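Local structure of 1-deoxy-D-xylulose 5-phosphate reductoisomerase (Moraxella catarrhalis, 4ZQG) at residues Q379-E384 with E389-M394; I160-P165 with P291-S296; A361-A366 with A404-L409; R43-L48 with S70-D75; T142-G147 with Q169-A174. The protein catalyses the NAD(P)H-dependent rearrangement and reduction of 1-deoxy-D-xylulose 5-phosphate to 2-C-methyl-D-erythritol 4-phosphate, a step of the MEP pathway of isoprenoid synthesis. All coordinates share one frame; numbering follows the deposited sequence. Where two conformers were deposited one is given.

How the interactions relate
The five contacts sample the three parts of the chain. Interaction 4 pairs two helices of the Rossmann domain, and its R43 touches the bound NAD. Interaction 2 belongs to the dimer interface; the side chain of Q162 stands about 12 Å from fosmidomycin and about 13 Å from the magnesium ion. Interactions 2 and 5 touch: Y161 O and Q169 NE2 are 2.6 Å apart, a probable hydrogen bond between consecutive helices. Interactions 1 and 3 lie at different levels of helix 387-409, centres 24 Å apart, with interaction 1 nested in the chain loop closed by interaction 3. Nearest atoms of interactions 1 and 5 are about 5 Å apart.

Interaction 1 (Q379-E384 with E389-M394); sequences QDFGDE and ERILTM
In the C-terminal helical domain, the loop that leads into helix 387-409 folds back on the first turns of that helix, with F381 lodged against R390, I391 and M394. A type I beta turn, D380 to D383, lies in this loop, with F381 as its second residue. The ring of F381 meets the helix backbone edge-on: F381 CE1 lies 3.5 Å from the carbonyl oxygen R390 O, near the ring plane, while F381 CD1 packs on I391 CG1 at 3.8 Å and CE1 reaches M394 CB. T333 and I337 of helix 333-351 also touch this ring, so the phenyl group joins the loop to two helices. Beside the ring the contact becomes polar but is not bonded. R390, bent at chi2 and chi3, lays its guanidinium over the loop with D380 O above one face, displaced from its centre. The Q379 amide is turned 52° from the guanidinium plane; its NE2 and R390 NE are both donors and form no hydrogen bond. D383 OD2, bonded to L386 N, is 4.7 Å from R390 NH1, so any attraction is probably weak. On the other flank, the CD1 methyl of I391 rests 3.4 Å from the carbonyl oxygen F381 O.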
# COMPACT_ATOMS: atom_id res chain seq x y z
N GLN A 379 -0.76 2.97 38.50
CA GLN A 379 0.63 3.32 38.74
C GLN A 379 1.34 3.94 37.54
O GLN A 379 0.86 3.88 36.41
CB GLN A 379 1.41 2.11 39.27
CG GLN A 379 2.24 2.50 40.46
CD GLN A 379 2.85 1.32 41.17
OE1 GLN A 379 2.50 0.16 40.91
NE2 GLN A 379 3.78 1.61 42.09
N ASP A 380 2.48 4.57 37.82
CA ASP A 380 3.30 5.18 36.79
C ASP A 380 4.36 4.19 36.31
O ASP A 380 5.53 4.24 36.69
CB ASP A 380 3.97 6.46 37.30
CG ASP A 380 4.57 7.30 36.16
OD1 ASP A 380 4.23 7.04 34.97
OD2 ASP A 380 5.37 8.22 36.45
N PHE A 381 3.91 3.29 35.44
CA PHE A 381 4.75 2.29 34.83
C PHE A 381 5.73 2.91 33.86
O PHE A 381 6.56 2.20 33.32
CB PHE A 381 3.88 1.27 34.13
CG PHE A 381 3.07 0.42 35.06
CD1 PHE A 381 3.69 -0.56 35.84
CD2 PHE A 381 1.70 0.58 35.17
CE1 PHE A 381 2.95 -1.35 36.73
CE2 PHE A 381 0.94 -0.21 36.02
CZ PHE A 381 1.57 -1.18 36.81
N GLY A 382 5.65 4.22 33.66
CA GLY A 382 6.46 4.90 32.65
C GLY A 382 7.49 5.84 33.23
O GLY A 382 8.09 6.61 32.51
N ASP A 383 7.70 5.79 34.53
CA ASP A 383 8.63 6.69 35.18
C ASP A 383 10.04 6.27 34.77
O ASP A 383 10.37 5.08 34.87
CB ASP A 383 8.45 6.61 36.71
CG ASP A 383 9.36 7.57 37.47
OD1 ASP A 383 9.13 8.80 37.39
OD2 ASP A 383 10.28 7.09 38.17
N GLU A 384 10.85 7.23 34.31
CA GLU A 384 12.20 6.94 33.81
C GLU A 384 13.07 6.24 34.86
O GLU A 384 13.83 5.33 34.52
CB GLU A 384 12.90 8.20 33.25
CG GLU A 384 12.19 8.86 32.07
N GLU A 389 11.04 -1.35 37.74
CA GLU A 389 10.81 -2.23 38.92
C GLU A 389 9.32 -2.43 39.17
O GLU A 389 8.89 -3.50 39.64
CB GLU A 389 11.50 -1.72 40.21
N ARG A 390 8.55 -1.38 38.88
CA ARG A 390 7.10 -1.42 38.94
C ARG A 390 6.51 -2.40 37.92
O ARG A 390 5.58 -3.14 38.25
CB ARG A 390 6.53 -0.01 38.77
CG ARG A 390 6.72 0.88 39.98
CD ARG A 390 6.93 2.35 39.70
NE ARG A 390 5.80 3.19 40.08
CZ ARG A 390 5.88 4.43 40.58
NH1 ARG A 390 7.05 5.03 40.82
NH2 ARG A 390 4.76 5.09 40.87
N ILE A 391 7.05 -2.41 36.70
CA ILE A 391 6.60 -3.38 35.67
C ILE A 391 6.91 -4.83 36.07
O ILE A 391 6.06 -5.71 36.01
CB ILE A 391 7.19 -3.06 34.27
CG1 ILE A 391 6.62 -1.73 33.74
CG2 ILE A 391 6.86 -4.17 33.27
CD1 ILE A 391 7.46 -1.03 32.69
N LEU A 392 8.13 -5.07 36.52
CA LEU A 392 8.55 -6.43 36.93
C LEU A 392 7.82 -6.93 38.17
O LEU A 392 7.42 -8.08 38.23
CB LEU A 392 10.05 -6.47 37.15
CG LEU A 392 10.89 -6.18 35.90
CD1 LEU A 392 12.34 -6.03 36.30
CD2 LEU A 392 10.74 -7.24 34.82
N THR A 393 7.60 -6.05 39.15
CA THR A 393 6.84 -6.43 40.35
C THR A 393 5.42 -6.88 40.02
O THR A 393 4.91 -7.83 40.61
CB THR A 393 6.80 -5.25 41.33
OG1 THR A 393 8.15 -4.89 41.65
CG2 THR A 393 6.05 -5.58 42.60
N MET A 394 4.79 -6.21 39.06
CA MET A 394 3.43 -6.55 38.68
C MET A 394 3.43 -7.81 37.88
O MET A 394 2.54 -8.64 38.00
CB MET A 394 2.80 -5.44 37.85
CG MET A 394 1.43 -5.84 37.29
SD MET A 394 0.09 -5.14 38.23
CE MET A 394 -1.25 -5.46 37.12

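Interaction 2 (I160-P165 with P291-S296); sequences IYQCLP and PERIKS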
# COMPACT_ATOMS: atom_id res chain seq x y z
N ILE A 160 1.98 -1.72 8.14
CA ILE A 160 1.54 -0.37 8.48
C ILE A 160 2.68 0.62 8.33
O ILE A 160 2.51 1.69 7.76
CB ILE A 160 0.98 -0.33 9.92
CG1 ILE A 160 -0.39 -1.01 9.96
CG2 ILE A 160 0.83 1.09 10.40
CD1 ILE A 160 -0.82 -1.34 11.35
N TYR A 161 3.85 0.28 8.83
CA TYR A 161 4.96 1.21 8.75
C TYR A 161 5.32 1.55 7.30
O TYR A 161 5.59 2.70 6.95
CB TYR A 161 6.14 0.57 9.47
CG TYR A 161 7.37 1.45 9.55
CD1 TYR A 161 7.58 2.26 10.65
CD2 TYR A 161 8.31 1.44 8.54
CE1 TYR A 161 8.72 3.04 10.75
CE2 TYR A 161 9.43 2.22 8.63
CZ TYR A 161 9.64 3.01 9.75
OH TYR A 161 10.75 3.81 9.81
N GLN A 162 5.36 0.52 6.45
CA GLN A 162 5.61 0.70 5.04
C GLN A 162 4.54 1.55 4.36
O GLN A 162 4.83 2.21 3.36
CB GLN A 162 5.63 -0.66 4.34
CG GLN A 162 6.89 -1.51 4.58
CD GLN A 162 7.03 -2.58 3.54
OE1 GLN A 162 7.07 -2.30 2.35
NE2 GLN A 162 7.10 -3.81 3.97
N CYS A 163 3.33 1.52 4.89
CA CYS A 163 2.22 2.25 4.34
C CYS A 163 1.99 3.67 4.94
O CYS A 163 0.93 4.27 4.72
CB CYS A 163 0.99 1.38 4.48
SG CYS A 163 1.02 0.00 3.30
N LEU A 164 2.99 4.22 5.64
CA LEU A 164 2.88 5.49 6.35
C LEU A 164 3.82 6.50 5.71
O LEU A 164 4.85 6.14 5.15
CB LEU A 164 3.17 5.30 7.84
CG LEU A 164 2.02 4.78 8.71
CD1 LEU A 164 2.41 4.48 10.14
CD2 LEU A 164 0.89 5.81 8.77
N PRO A 165 3.48 7.79 5.76
CA PRO A 165 4.38 8.69 5.06
C PRO A 165 5.72 8.75 5.80
O PRO A 165 5.78 8.37 6.96
CB PRO A 165 3.66 10.04 5.12
CG PRO A 165 2.30 9.79 5.60
CD PRO A 165 2.24 8.45 6.22
N PRO A 291 16.64 2.89 5.18
CA PRO A 291 15.59 3.18 4.22
C PRO A 291 15.80 2.58 2.81
O PRO A 291 15.00 2.82 1.90
CB PRO A 291 15.68 4.69 4.13
CG PRO A 291 17.16 4.92 4.19
CD PRO A 291 17.70 3.91 5.13
N GLU A 292 16.87 1.83 2.63
CA GLU A 292 17.05 1.09 1.40
C GLU A 292 16.25 -0.23 1.41
O GLU A 292 15.56 -0.55 2.38
CB GLU A 292 18.51 0.80 1.20
CG GLU A 292 19.38 2.02 1.05
CD GLU A 292 20.79 1.61 0.62
OE1 GLU A 292 21.32 0.60 1.12
OE2 GLU A 292 21.37 2.28 -0.24
N ARG A 293 16.33 -0.96 0.30
CA ARG A 293 15.74 -2.28 0.22
C ARG A 293 16.71 -3.24 -0.42
O ARG A 293 17.58 -2.83 -1.19
CB ARG A 293 14.45 -2.26 -0.58
CG ARG A 293 13.40 -1.29 -0.06
CD ARG A 293 12.03 -1.88 -0.22
NE ARG A 293 10.96 -1.01 0.22
CZ ARG A 293 9.81 -1.43 0.75
NH1 ARG A 293 9.56 -2.73 0.94
NH2 ARG A 293 8.92 -0.55 1.11
N ILE A 294 16.52 -4.52 -0.12
CA ILE A 294 17.43 -5.59 -0.53
C ILE A 294 16.62 -6.84 -0.78
O ILE A 294 15.53 -7.00 -0.22
CB ILE A 294 18.44 -5.90 0.58
CG1 ILE A 294 17.71 -6.19 1.89
CG2 ILE A 294 19.38 -4.72 0.77
CD1 ILE A 294 18.55 -6.76 2.97
N LYS A 295 17.13 -7.73 -1.62
CA LYS A 295 16.50 -9.04 -1.80
C LYS A 295 16.39 -9.77 -0.47
O LYS A 295 17.28 -9.69 0.34
CB LYS A 295 17.30 -9.87 -2.79
CG LYS A 295 17.13 -9.38 -4.21
CD LYS A 295 18.06 -10.03 -5.21
CE LYS A 295 17.44 -10.13 -6.60
NZ LYS A 295 18.31 -10.97 -7.48
N SER A 296 15.28 -10.46 -0.24
CA SER A 296 15.05 -11.14 1.02
C SER A 296 15.13 -12.68 0.92
O SER A 296 15.19 -13.38 1.95
CB SER A 296 13.65 -10.83 1.46
OG SER A 296 12.80 -11.30 0.45
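Two nitrogens of R293 converge on one oxygen of Q162, an end-on grip that accounts for all the close contact between 160-165 and 291-296. R293 NH2 donates to Q162 OE1 at 2.8 Å with an N-H...O angle of 147°, and R293 NH1 donates to the same OE1 at 2.9 Å. The oxygen lies in the guanidinium plane, at the edge between the two nitrogens. Seen from the amide the fit is less regular, because both donors arrive from one face, well above the carbonyl plane, and the amide and guanidinium planes are 63° apart. The shared acceptor therefore trades lone-pair alignment for two bonds at once.

Second partners fix both groups. Q162 NE2 binds N158 OD1 one turn back in the helix and S270 OG of the second subunit, consistent with the modelled orientation of the amide. R293 NH1 also forms a salt bridge with D268 of the second subunit, and the R293 side chain makes a cation-pi contact with Y266 of that subunit; the nearby carboxylate would help to keep the guanidinium in place.

Packing lies further out. H286 of helix 281-289 touches both Q162 and R293, and L272 of the second subunit packs on Q162. An extended Q162 chain beyond CG carries the amide from the last turn of helix 155-162 across to the loop after helix 281-289. The result is a polar junction of the dimer interface, joining two parts of one subunit to the hairpin of strands 260-266 and 271-275 of the second subunit.

Interaction 3 (A361-A366 with A404-L409); sequences AVIVKA and AKIKLL
The axes of segments 361-366 and 404-409, on helices 359-368 and 387-409, come within 9.9 Å of each other, their N-to-C directions 127° apart, which makes the crossing steep rather than antiparallel. The CA atoms of I363 and K405 come closest, at 6.4 Å. Into this crossing the I363 side chain reaches from the first helix. I363 CD1 does most of the touching, lying 3.9 Å from I406 CG1 and 4.1 Å from K405 CB, so that the methyl sits over the backbone of the second helix beside its carbonyl oxygen K405 O. The two isoleucine side chains cross at about a right angle, CG1 against CG1. The pair belongs to the helical bundle of the C-terminal domain, where helix 333-351 supplies A346 against I363, and I345 and A349 against I406. Toward the edge of the contact apolar packing gives way to the stem of K405. A bend at chi2 (-45°) directs its CD and CE past A366, while K405 CG lies 4.5 Å from A366 CB; the carbonyl oxygen A366 O is 4.2 Å from K405 CE. The ammonium group continues beyond the segments to a salt bridge with D370.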
# COMPACT_ATOMS: atom_id res chain seq x y z
N ALA A 361 -8.99 -17.74 27.86
CA ALA A 361 -9.82 -16.55 27.98
C ALA A 361 -10.26 -16.30 29.42
O ALA A 361 -10.20 -15.16 29.90
CB ALA A 361 -11.04 -16.65 27.06
N VAL A 362 -10.69 -17.37 30.08
CA VAL A 362 -11.23 -17.31 31.44
C VAL A 362 -10.20 -16.79 32.44
O VAL A 362 -10.50 -15.97 33.28
CB VAL A 362 -11.67 -18.71 31.93
CG1 VAL A 362 -12.55 -18.57 33.16
CG2 VAL A 362 -12.41 -19.47 30.83
N ILE A 363 -8.99 -17.30 32.33
CA ILE A 363 -7.90 -16.98 33.24
C ILE A 363 -7.54 -15.52 33.12
O ILE A 363 -7.29 -14.86 34.14
CB ILE A 363 -6.63 -17.83 32.93
CG1 ILE A 363 -6.88 -19.31 33.22
CG2 ILE A 363 -5.40 -17.31 33.68
CD1 ILE A 363 -7.53 -19.59 34.56
N VAL A 364 -7.49 -15.05 31.89
CA VAL A 364 -7.10 -13.67 31.59
C VAL A 364 -8.16 -12.65 32.05
O VAL A 364 -7.81 -11.58 32.53
CB VAL A 364 -6.78 -13.46 30.09
CG1 VAL A 364 -6.43 -12.01 29.80
CG2 VAL A 364 -5.61 -14.34 29.66
N LYS A 365 -9.44 -12.97 31.91
CA LYS A 365 -10.46 -12.06 32.38
C LYS A 365 -10.38 -12.01 33.88
O LYS A 365 -10.31 -10.92 34.49
CB LYS A 365 -11.85 -12.52 31.96
CG LYS A 365 -12.93 -11.51 32.27
CD LYS A 365 -14.35 -12.03 32.00
CE LYS A 365 -15.37 -10.90 32.07
NZ LYS A 365 -16.79 -11.37 32.00
N ALA A 366 -10.36 -13.20 34.48
CA ALA A 366 -10.39 -13.32 35.92
C ALA A 366 -9.26 -12.48 36.48
O ALA A 366 -9.44 -11.78 37.48
CB ALA A 366 -10.27 -14.76 36.37
N ALA A 404 -2.54 -19.11 40.54
CA ALA A 404 -3.60 -19.43 41.50
C ALA A 404 -4.94 -19.61 40.84
O ALA A 404 -5.67 -20.50 41.19
CB ALA A 404 -3.70 -18.38 42.59
N LYS A 405 -5.27 -18.73 39.89
CA LYS A 405 -6.54 -18.81 39.19
C LYS A 405 -6.64 -20.13 38.45
O LYS A 405 -7.72 -20.73 38.37
CB LYS A 405 -6.66 -17.70 38.15
CG LYS A 405 -6.71 -16.27 38.66
CD LYS A 405 -7.64 -16.05 39.85
CE LYS A 405 -7.74 -14.55 40.16
NZ LYS A 405 -8.97 -14.22 40.92
N ILE A 406 -5.51 -20.57 37.90
CA ILE A 406 -5.47 -21.80 37.12
C ILE A 406 -5.81 -22.96 38.01
O ILE A 406 -6.76 -23.68 37.70
CB ILE A 406 -4.11 -22.01 36.41
CG1 ILE A 406 -4.05 -21.13 35.16
CG2 ILE A 406 -3.92 -23.47 36.01
CD1 ILE A 406 -2.66 -20.81 34.70
N LYS A 407 -5.09 -23.09 39.13
CA LYS A 407 -5.33 -24.13 40.14
C LYS A 407 -6.79 -24.11 40.62
O LYS A 407 -7.46 -25.14 40.72
CB LYS A 407 -4.37 -24.00 41.34
N LEU A 408 -7.30 -22.91 40.88
CA LEU A 408 -8.67 -22.77 41.30
C LEU A 408 -9.68 -23.31 40.27
O LEU A 408 -10.72 -23.86 40.67
CB LEU A 408 -8.97 -21.29 41.57
CG LEU A 408 -9.16 -20.88 43.04
CD1 LEU A 408 -9.18 -19.36 43.18
CD2 LEU A 408 -10.42 -21.49 43.64
N LEU A 409 -9.39 -23.13 38.97
CA LEU A 409 -10.35 -23.46 37.89
C LEU A 409 -10.50 -24.96 37.73
O LEU A 409 -11.62 -25.49 37.69
CB LEU A 409 -9.95 -22.83 36.55

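Interaction 4 (R43-L48 with S70-D75); sequences RVDKLL and SQKVTD
L48 and V73 form the close-packed side of the contact between helices 44-54 and 66-75, whereas D45 and K72 span its outer side. In the leucine, chi1 of -173° points CG at the second helix and chi2 near +75° sets the two methyls. L48 CD1 meets V73 CG2 at 3.6 Å and the carbonyl oxygen K72 O at 3.8 Å, while the other methyl, L48 CD2, lies 4.1 Å from K72 CB. The side chains of L48 and V73 run antiparallel alongside each other; that of K72 lies crosswise to L48. Behind V73 stand I82 of strand 81-84 and T80, so the leucine methyls are packed against a residue already seated on the edge strand of the parallel sheet.

The polar side is looser. K72, fully stretched beyond CG, reaches across toward the first helix to bring NZ 3.3 Å from D45 OD1, a salt bridge whose hydrogen bond is weak and, since D45 is modelled in two conformers, doubtful in occupancy. NZ has a firmer partner in Q68 OE1, one turn earlier on its own helix.

The axes of segments 44-48 and 70-75 lie 10.7 Å apart and 30° from parallel, as expected for neighbouring crossover helices of a Rossmann fold. R43, the N-cap residue of the first helix, touches the bound NAD. The chemistry suggests a division of labour: methyl packing fills the contact near the sheet, while the ammonium group, shared between an amide oxygen and a weakly bound carboxylate, probably adds little to the hold between the helices.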
# COMPACT_ATOMS: atom_id res chain seq x y z
N ARG A 43 19.26 -23.64 23.56
CA ARG A 43 19.80 -24.51 22.52
C ARG A 43 21.29 -24.22 22.34
O ARG A 43 21.72 -23.55 21.38
CB ARG A 43 19.01 -24.35 21.22
CG ARG A 43 17.77 -25.23 21.14
CD ARG A 43 16.74 -24.66 20.19
NE ARG A 43 16.07 -23.51 20.80
CZ ARG A 43 15.03 -22.85 20.26
NH1 ARG A 43 14.54 -23.24 19.08
NH2 ARG A 43 14.49 -21.80 20.90
N VAL A 44 22.06 -24.78 23.28
CA VAL A 44 23.47 -24.50 23.41
C VAL A 44 24.25 -24.91 22.16
O VAL A 44 25.10 -24.16 21.66
CB VAL A 44 24.03 -25.21 24.65
CG1 VAL A 44 25.53 -24.97 24.80
CG2 VAL A 44 23.33 -24.75 25.91
N ASP A 45 23.99 -26.12 21.66
CA ASP A 45 24.65 -26.59 20.45
C ASP A 45 24.38 -25.71 19.22
O ASP A 45 25.29 -25.47 18.42
CB ASP A 45 24.26 -28.04 20.19
CG ASP A 45 24.86 -29.01 21.22
OD1 ASP A 45 25.74 -28.62 22.04
OD2 ASP A 45 24.43 -30.18 21.17
N LYS A 46 23.15 -25.20 19.08
CA LYS A 46 22.81 -24.39 17.95
C LYS A 46 23.51 -23.06 18.06
O LYS A 46 24.17 -22.60 17.12
CB LYS A 46 21.32 -24.22 17.83
CG LYS A 46 20.95 -23.63 16.49
CD LYS A 46 19.46 -23.33 16.43
CE LYS A 46 19.11 -22.70 15.10
NZ LYS A 46 17.66 -22.46 15.11
N LEU A 47 23.47 -22.48 19.23
CA LEU A 47 24.28 -21.30 19.49
C LEU A 47 25.78 -21.53 19.20
O LEU A 47 26.41 -20.74 18.50
CB LEU A 47 24.09 -20.83 20.91
CG LEU A 47 24.62 -19.44 21.15
CD1 LEU A 47 24.10 -18.39 20.16
CD2 LEU A 47 24.23 -19.09 22.57
N LEU A 48 26.33 -22.64 19.64
CA LEU A 48 27.68 -22.95 19.25
C LEU A 48 27.86 -23.00 17.75
O LEU A 48 28.79 -22.36 17.23
CB LEU A 48 28.15 -24.28 19.88
CG LEU A 48 29.64 -24.57 19.64
CD1 LEU A 48 30.49 -23.69 20.53
CD2 LEU A 48 30.00 -26.02 19.87
N SER A 70 30.96 -22.29 27.60
CA SER A 70 32.32 -21.75 27.65
C SER A 70 33.36 -22.81 27.34
O SER A 70 34.33 -22.53 26.64
CB SER A 70 32.64 -21.12 29.01
OG SER A 70 31.74 -20.04 29.30
N GLN A 71 33.16 -24.02 27.85
CA GLN A 71 34.06 -25.12 27.54
C GLN A 71 34.09 -25.37 26.04
O GLN A 71 35.15 -25.48 25.44
CB GLN A 71 33.65 -26.41 28.24
CG GLN A 71 34.72 -27.46 28.15
CD GLN A 71 36.06 -26.92 28.64
OE1 GLN A 71 36.22 -26.58 29.81
NE2 GLN A 71 37.01 -26.82 27.72
N LYS A 72 32.89 -25.45 25.46
CA LYS A 72 32.73 -25.81 24.07
C LYS A 72 33.27 -24.77 23.11
O LYS A 72 33.72 -25.10 22.01
CB LYS A 72 31.27 -26.12 23.80
CG LYS A 72 30.83 -27.45 24.39
CD LYS A 72 29.35 -27.72 24.15
CE LYS A 72 28.86 -28.88 25.02
NZ LYS A 72 27.46 -29.30 24.73
N VAL A 73 33.21 -23.52 23.53
CA VAL A 73 33.74 -22.44 22.73
C VAL A 73 35.28 -22.42 22.79
O VAL A 73 35.93 -22.18 21.77
CB VAL A 73 33.14 -21.10 23.17
CG1 VAL A 73 33.94 -19.93 22.65
CG2 VAL A 73 31.71 -21.01 22.68
N THR A 74 35.87 -22.66 23.97
CA THR A 74 37.33 -22.74 24.03
C THR A 74 37.80 -23.99 23.28
O THR A 74 38.72 -23.87 22.48
CB THR A 74 37.94 -22.64 25.48
OG1 THR A 74 37.30 -23.55 26.36
CG2 THR A 74 37.76 -21.21 26.07
N ASP A 75 37.13 -25.14 23.46
CA ASP A 75 37.42 -26.38 22.70
C ASP A 75 37.42 -26.19 21.17
O ASP A 75 38.18 -26.84 20.49
CB ASP A 75 36.49 -27.53 23.07
CG ASP A 75 36.80 -28.13 24.45
OD1 ASP A 75 35.93 -28.78 25.07
OD2 ASP A 75 37.92 -27.97 24.95

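Interaction 5 (T142-G147 with Q169-A174); sequences TAKKHG and QADNTA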
# COMPACT_ATOMS: atom_id res chain seq x y z
N THR A 142 11.94 6.34 26.56
CA THR A 142 13.39 6.10 26.68
C THR A 142 14.10 6.19 25.34
O THR A 142 15.16 6.83 25.22
CB THR A 142 13.68 4.73 27.34
OG1 THR A 142 13.09 4.68 28.66
CG2 THR A 142 15.20 4.51 27.43
N ALA A 143 13.50 5.57 24.32
CA ALA A 143 14.00 5.69 22.93
C ALA A 143 14.06 7.13 22.42
O ALA A 143 15.11 7.56 21.92
CB ALA A 143 13.16 4.83 22.00
N LYS A 144 12.96 7.86 22.59
CA LYS A 144 12.92 9.26 22.16
C LYS A 144 13.99 10.09 22.84
O LYS A 144 14.73 10.84 22.19
CB LYS A 144 11.53 9.87 22.34
CG LYS A 144 10.58 9.50 21.20
CD LYS A 144 9.26 10.23 21.29
CE LYS A 144 8.25 9.63 20.34
NZ LYS A 144 8.73 9.70 18.93
N LYS A 145 14.09 9.92 24.15
CA LYS A 145 15.08 10.60 24.96
C LYS A 145 16.52 10.32 24.48
O LYS A 145 17.34 11.22 24.46
CB LYS A 145 14.89 10.24 26.45
CG LYS A 145 15.83 10.95 27.43
CD LYS A 145 15.39 10.80 28.88
CE LYS A 145 16.54 11.12 29.84
N HIS A 146 16.84 9.10 24.07
CA HIS A 146 18.23 8.80 23.74
C HIS A 146 18.59 8.67 22.27
O HIS A 146 19.75 8.43 21.93
CB HIS A 146 18.67 7.59 24.50
CG HIS A 146 18.87 7.87 25.95
ND1 HIS A 146 17.88 7.70 26.89
CD2 HIS A 146 19.94 8.36 26.62
CE1 HIS A 146 18.34 8.04 28.08
NE2 HIS A 146 19.59 8.44 27.94
N GLY A 147 17.63 8.85 21.38
CA GLY A 147 17.92 8.81 19.97
C GLY A 147 17.90 7.41 19.40
O GLY A 147 18.51 7.15 18.37
N GLN A 169 7.15 7.78 9.86
CA GLN A 169 8.16 6.72 10.13
C GLN A 169 9.28 7.32 11.01
O GLN A 169 9.63 6.74 12.01
CB GLN A 169 8.75 6.18 8.80
CG GLN A 169 7.70 5.60 7.86
CD GLN A 169 8.21 5.09 6.53
OE1 GLN A 169 9.18 5.58 5.98
NE2 GLN A 169 7.49 4.13 5.96
N ALA A 170 9.78 8.50 10.63
CA ALA A 170 10.77 9.24 11.43
C ALA A 170 10.23 9.57 12.84
O ALA A 170 10.79 9.13 13.83
CB ALA A 170 11.19 10.51 10.72
N ASP A 171 9.12 10.31 12.91
CA ASP A 171 8.56 10.76 14.18
C ASP A 171 7.09 10.37 14.32
O ASP A 171 6.20 11.01 13.71
CB ASP A 171 8.72 12.27 14.27
CG ASP A 171 8.03 12.86 15.47
OD1 ASP A 171 7.70 14.08 15.42
OD2 ASP A 171 7.80 12.13 16.46
N ASN A 172 6.80 9.37 15.14
CA ASN A 172 5.43 8.85 15.21
C ASN A 172 4.36 9.84 15.70
O ASN A 172 3.18 9.60 15.50
CB ASN A 172 5.36 7.52 15.98
CG ASN A 172 5.69 7.65 17.47
OD1 ASN A 172 6.21 8.66 17.93
ND2 ASN A 172 5.38 6.60 18.22
N THR A 173 4.77 10.95 16.32
CA THR A 173 3.83 11.94 16.84
C THR A 173 3.28 12.81 15.73
O THR A 173 2.20 13.37 15.89
CB THR A 173 4.48 12.86 17.88
OG1 THR A 173 5.61 13.50 17.29
CG2 THR A 173 4.92 12.07 19.08
N ALA A 174 4.02 12.91 14.63
CA ALA A 174 3.58 13.58 13.41
C ALA A 174 2.24 13.07 12.90
O ALA A 174 1.56 13.78 12.16
CB ALA A 174 4.63 13.43 12.32
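An Asx turn at the end of helix 166-170 receives the tip of K144, a lysine from the last turns of helix 130-146. The contact is a surface one, carried by a single ammonium group. Two extended torsions take K144 outward and a bend at chi4 (-60°) swings NZ onto the turn, where K144 NZ donates to N172 OD1 at 2.9 Å. That bond comes from above the amide plane, 36° out of it, and K144 CE follows at 3.3 Å from the same OD1. D171 adds charge: K144 NZ and D171 OD2 are 3.6 Å apart, a long salt bridge, with the two side chains roughly perpendicular.

The carboxylate is positioned by its own turn. D171 OD2 accepts from T173 OG1 at 2.7 Å, on the syn side, and from the backbone nitrogen T173 N at 3.3 Å; both donors reach it from one face of the carboxylate plane. N172 is likewise tied down, since its ND2 donates to the carbonyl oxygen of L242. The lysine thus meets acceptors that are already organised, and its positive charge probably stabilises the D171 carboxylate and polarises the N172 carbonyl.

Around this bridge, helix 130-146 rests on A118 of helix 111-120 through T142 and A143. D244, in the loop after helix 230-243, also packs against N172 and T173, while strand 149-152 and helix 155-162 lie in the chain between the bridged segments.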